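Pathogenicity island protein (Staphylococcus aureus subsp. aureus, PDB 3HL6) is of unknown function but is encoded on a Staphylococcus aureus pathogenicity island, probably a mobile element, and forms an assembly of two copies. Local coordinates at residues I80-G85 with L98-M103. Residues are numbered along the deposited sequence; the frame is centred on the assembly and turned at random.
Sequences IRSIEG and LSISDM
Ile100, in the first turn of helix 100-109, reaches across to Ser82 and Gly85 on helix 77-88; the two helices are connected in sequence by a two-stranded antiparallel β-hairpin of strands 90-92 and 96-98. Leu98 leads from the hairpin toward the helix, and Ser99 then takes the N-cap position, its OG accepting a weak but nearly straight bond (175°) from Asp102 N at 3.4 Å. At the same turn Ser99 O accepts from Met103 N at 2.8 Å. Of this segment Ile100 makes the contacts. Its CB lies 4.0 Å from Gly85 O, at the point where the two backbones come nearest, the CA atoms of Gly85 and Ile100 being 5.8 Å apart. CG1 stands anti to the backbone N (chi1 -176°), and with chi2 also extended the CD1 methyl arrives end-on at Ser82, 4.0 Å from Ser82 O and 4.1 Å from Ser82 OG. Tyr90 and Leu162 pack around the same isoleucine. No hydrogen bond links the two segments, and the buried contact is an aliphatic side chain set against backbone and a serine. Farther along, Asp102 turns its OD1 to the hydroxyl of Tyr208, and Met103 meets Tyr90 and Leu162. On the facing helix the hydroxyl of Ser82, beside its own backbone N (chi1 -68°), ties helix 77-88 to helix 152-163 through a hydrogen bond between Ser82 OG and Gln161 O.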
ATOM      1  N   ILE B  80       2.723   3.030   3.016  1.00 41.35           N
ATOM      2  CA  ILE B  80       2.893   2.036   1.950  1.00 40.56           C
ATOM      3  C   ILE B  80       4.029   1.087   2.308  1.00 41.18           C
ATOM      4  O   ILE B  80       3.970  -0.116   2.035  1.00 40.87           O
ATOM      5  CB  ILE B  80       3.112   2.725   0.590  1.00 39.99           C
ATOM      6  CG1 ILE B  80       2.046   3.800   0.405  1.00 38.47           C
ATOM      7  CG2 ILE B  80       3.048   1.745  -0.573  1.00 39.46           C
ATOM      8  CD1 ILE B  80       1.919   4.273  -0.954  1.00 37.48           C
ATOM      9  N   ARG B  81       5.029   1.629   2.991  1.00 41.84           N
ATOM     10  CA  ARG B  81       6.215   0.877   3.284  1.00 42.81           C
ATOM     11  C   ARG B  81       5.996  -0.084   4.415  1.00 43.58           C
ATOM     12  O   ARG B  81       6.597  -1.140   4.420  1.00 44.13           O
ATOM     13  CB  ARG B  81       7.346   1.814   3.629  1.00 44.15           C
ATOM     14  CG  ARG B  81       8.204   2.161   2.424  1.00 46.45           C
ATOM     15  CD  ARG B  81       9.307   3.088   2.875  1.00 54.65           C
ATOM     16  NE  ARG B  81       9.957   3.792   1.764  1.00 59.60           N
ATOM     17  CZ  ARG B  81      10.512   5.006   1.873  1.00 62.79           C
ATOM     18  NH1 ARG B  81      10.490   5.650   3.046  1.00 62.57           N
ATOM     19  NH2 ARG B  81      11.093   5.578   0.812  1.00 63.14           N
ATOM     20  N   SER B  82       5.116   0.264   5.370  1.00 44.21           N
ATOM     21  CA  SER B  82       4.662  -0.694   6.362  1.00 43.08           C
ATOM     22  C   SER B  82       3.838  -1.803   5.744  1.00 43.09           C
ATOM     23  O   SER B  82       3.690  -2.887   6.332  1.00 43.11           O
ATOM     24  CB  SER B  82       3.865  -0.006   7.450  1.00 43.31           C
ATOM     25  OG  SER B  82       4.704   0.844   8.225  1.00 44.90           O
ATOM     26  N   ILE B  83       3.282  -1.559   4.566  1.00 42.48           N
ATOM     27  CA  ILE B  83       2.482  -2.618   3.954  1.00 42.25           C
ATOM     28  C   ILE B  83       3.410  -3.673   3.367  1.00 42.95           C
ATOM     29  O   ILE B  83       3.331  -4.858   3.705  1.00 43.30           O
ATOM     30  CB  ILE B  83       1.517  -2.095   2.867  1.00 42.08           C
ATOM     31  CG1 ILE B  83       0.479  -1.131   3.445  1.00 38.95           C
ATOM     32  CG2 ILE B  83       0.795  -3.251   2.211  1.00 41.81           C
ATOM     33  CD1 ILE B  83      -0.678  -0.944   2.536  1.00 35.02           C
ATOM     34  N   GLU B  84       4.326  -3.228   2.520  1.00 43.26           N
ATOM     35  CA  GLU B  84       5.416  -4.076   2.054  1.00 43.40           C
ATOM     36  C   GLU B  84       6.239  -4.663   3.217  1.00 43.04           C
ATOM     37  O   GLU B  84       6.537  -5.857   3.263  1.00 42.71           O
ATOM     38  CB  GLU B  84       6.281  -3.286   1.054  1.00 43.96           C
ATOM     39  CG  GLU B  84       5.424  -2.673  -0.094  1.00 44.30           C
ATOM     40  CD  GLU B  84       6.205  -2.485  -1.405  1.00 45.46           C
ATOM     41  OE1 GLU B  84       7.437  -2.311  -1.330  1.00 42.58           O
ATOM     42  OE2 GLU B  84       5.588  -2.524  -2.506  1.00 44.58           O
ATOM     43  N   GLY B  85       6.581  -3.832   4.178  1.00 43.19           N
ATOM     44  CA  GLY B  85       7.439  -4.282   5.247  1.00 44.13           C
ATOM     45  C   GLY B  85       6.792  -5.384   6.056  1.00 45.34           C
ATOM     46  O   GLY B  85       7.468  -6.280   6.560  1.00 45.44           O
ATOM     47  N   LEU B  98      15.566  -7.182   8.516  1.00 60.85           N
ATOM     48  CA  LEU B  98      14.762  -7.066   9.731  1.00 56.94           C
ATOM     49  C   LEU B  98      13.275  -7.176   9.406  1.00 54.70           C
ATOM     50  O   LEU B  98      12.762  -6.444   8.547  1.00 54.19           O
ATOM     51  CB  LEU B  98      15.008  -5.719  10.375  1.00 56.48           C
ATOM     52  CG  LEU B  98      16.230  -5.556  11.267  1.00 56.44           C
ATOM     53  CD1 LEU B  98      16.111  -4.207  12.024  1.00 52.08           C
ATOM     54  CD2 LEU B  98      16.353  -6.759  12.212  1.00 55.09           C
ATOM     55  N   SER B  99      12.588  -8.070  10.103  1.00 51.13           N
ATOM     56  CA  SER B  99      11.150  -8.051  10.140  1.00 48.65           C
ATOM     57  C   SER B  99      10.652  -6.725  10.706  1.00 47.89           C
ATOM     58  O   SER B  99      11.410  -5.978  11.346  1.00 47.22           O
ATOM     59  CB  SER B  99      10.620  -9.201  11.005  1.00 48.58           C
ATOM     60  OG  SER B  99      10.770  -8.910  12.374  1.00 46.52           O
ATOM     61  N   ILE B 100       9.367  -6.441  10.502  1.00 46.28           N
ATOM     62  CA  ILE B 100       8.864  -5.144  10.854  1.00 45.29           C
ATOM     63  C   ILE B 100       8.915  -4.950  12.376  1.00 45.59           C
ATOM     64  O   ILE B 100       9.154  -3.837  12.850  1.00 45.27           O
ATOM     65  CB  ILE B 100       7.447  -4.864  10.274  1.00 45.55           C
ATOM     66  CG1 ILE B 100       7.018  -3.410  10.606  1.00 42.83           C
ATOM     67  CG2 ILE B 100       6.429  -5.930  10.749  1.00 42.33           C
ATOM     68  CD1 ILE B 100       6.052  -2.774   9.589  1.00 39.31           C
ATOM     69  N   SER B 101       8.739  -6.029  13.135  1.00 45.23           N
ATOM     70  CA  SER B 101       8.830  -5.926  14.588  1.00 45.73           C
ATOM     71  C   SER B 101      10.241  -5.591  15.071  1.00 45.99           C
ATOM     72  O   SER B 101      10.432  -4.668  15.882  1.00 45.93           O
ATOM     73  CB  SER B 101       8.285  -7.179  15.269  1.00 45.64           C
ATOM     74  OG  SER B 101       6.954  -7.394  14.844  1.00 45.75           O
ATOM     75  N   ASP B 102      11.234  -6.311  14.573  1.00 46.20           N
ATOM     76  CA  ASP B 102      12.612  -5.962  14.916  1.00 46.96           C
ATOM     77  C   ASP B 102      13.011  -4.589  14.391  1.00 47.09           C
ATOM     78  O   ASP B 102      13.783  -3.863  15.035  1.00 46.89           O
ATOM     79  CB  ASP B 102      13.591  -6.979  14.354  1.00 47.74           C
ATOM     80  CG  ASP B 102      13.447  -8.326  15.004  1.00 47.38           C
ATOM     81  OD1 ASP B 102      12.931  -8.357  16.135  1.00 47.60           O
ATOM     82  OD2 ASP B 102      13.849  -9.329  14.373  1.00 48.46           O
ATOM     83  N   MET B 103      12.476  -4.225  13.233  1.00 47.02           N
ATOM     84  CA  MET B 103      12.693  -2.886  12.753  1.00 47.32           C
ATOM     85  C   MET B 103      12.212  -1.873  13.768  1.00 46.78           C
ATOM     86  O   MET B 103      12.903  -0.867  14.026  1.00 46.99           O
ATOM     87  CB  MET B 103      12.024  -2.651  11.423  1.00 47.91           C
ATOM     88  CG  MET B 103      12.384  -1.289  10.868  1.00 52.03           C
ATOM     89  SD  MET B 103      14.110  -1.143  10.386  1.00 60.60           S
ATOM     90  CE  MET B 103      14.210   0.573   9.877  1.00 60.29           C
TER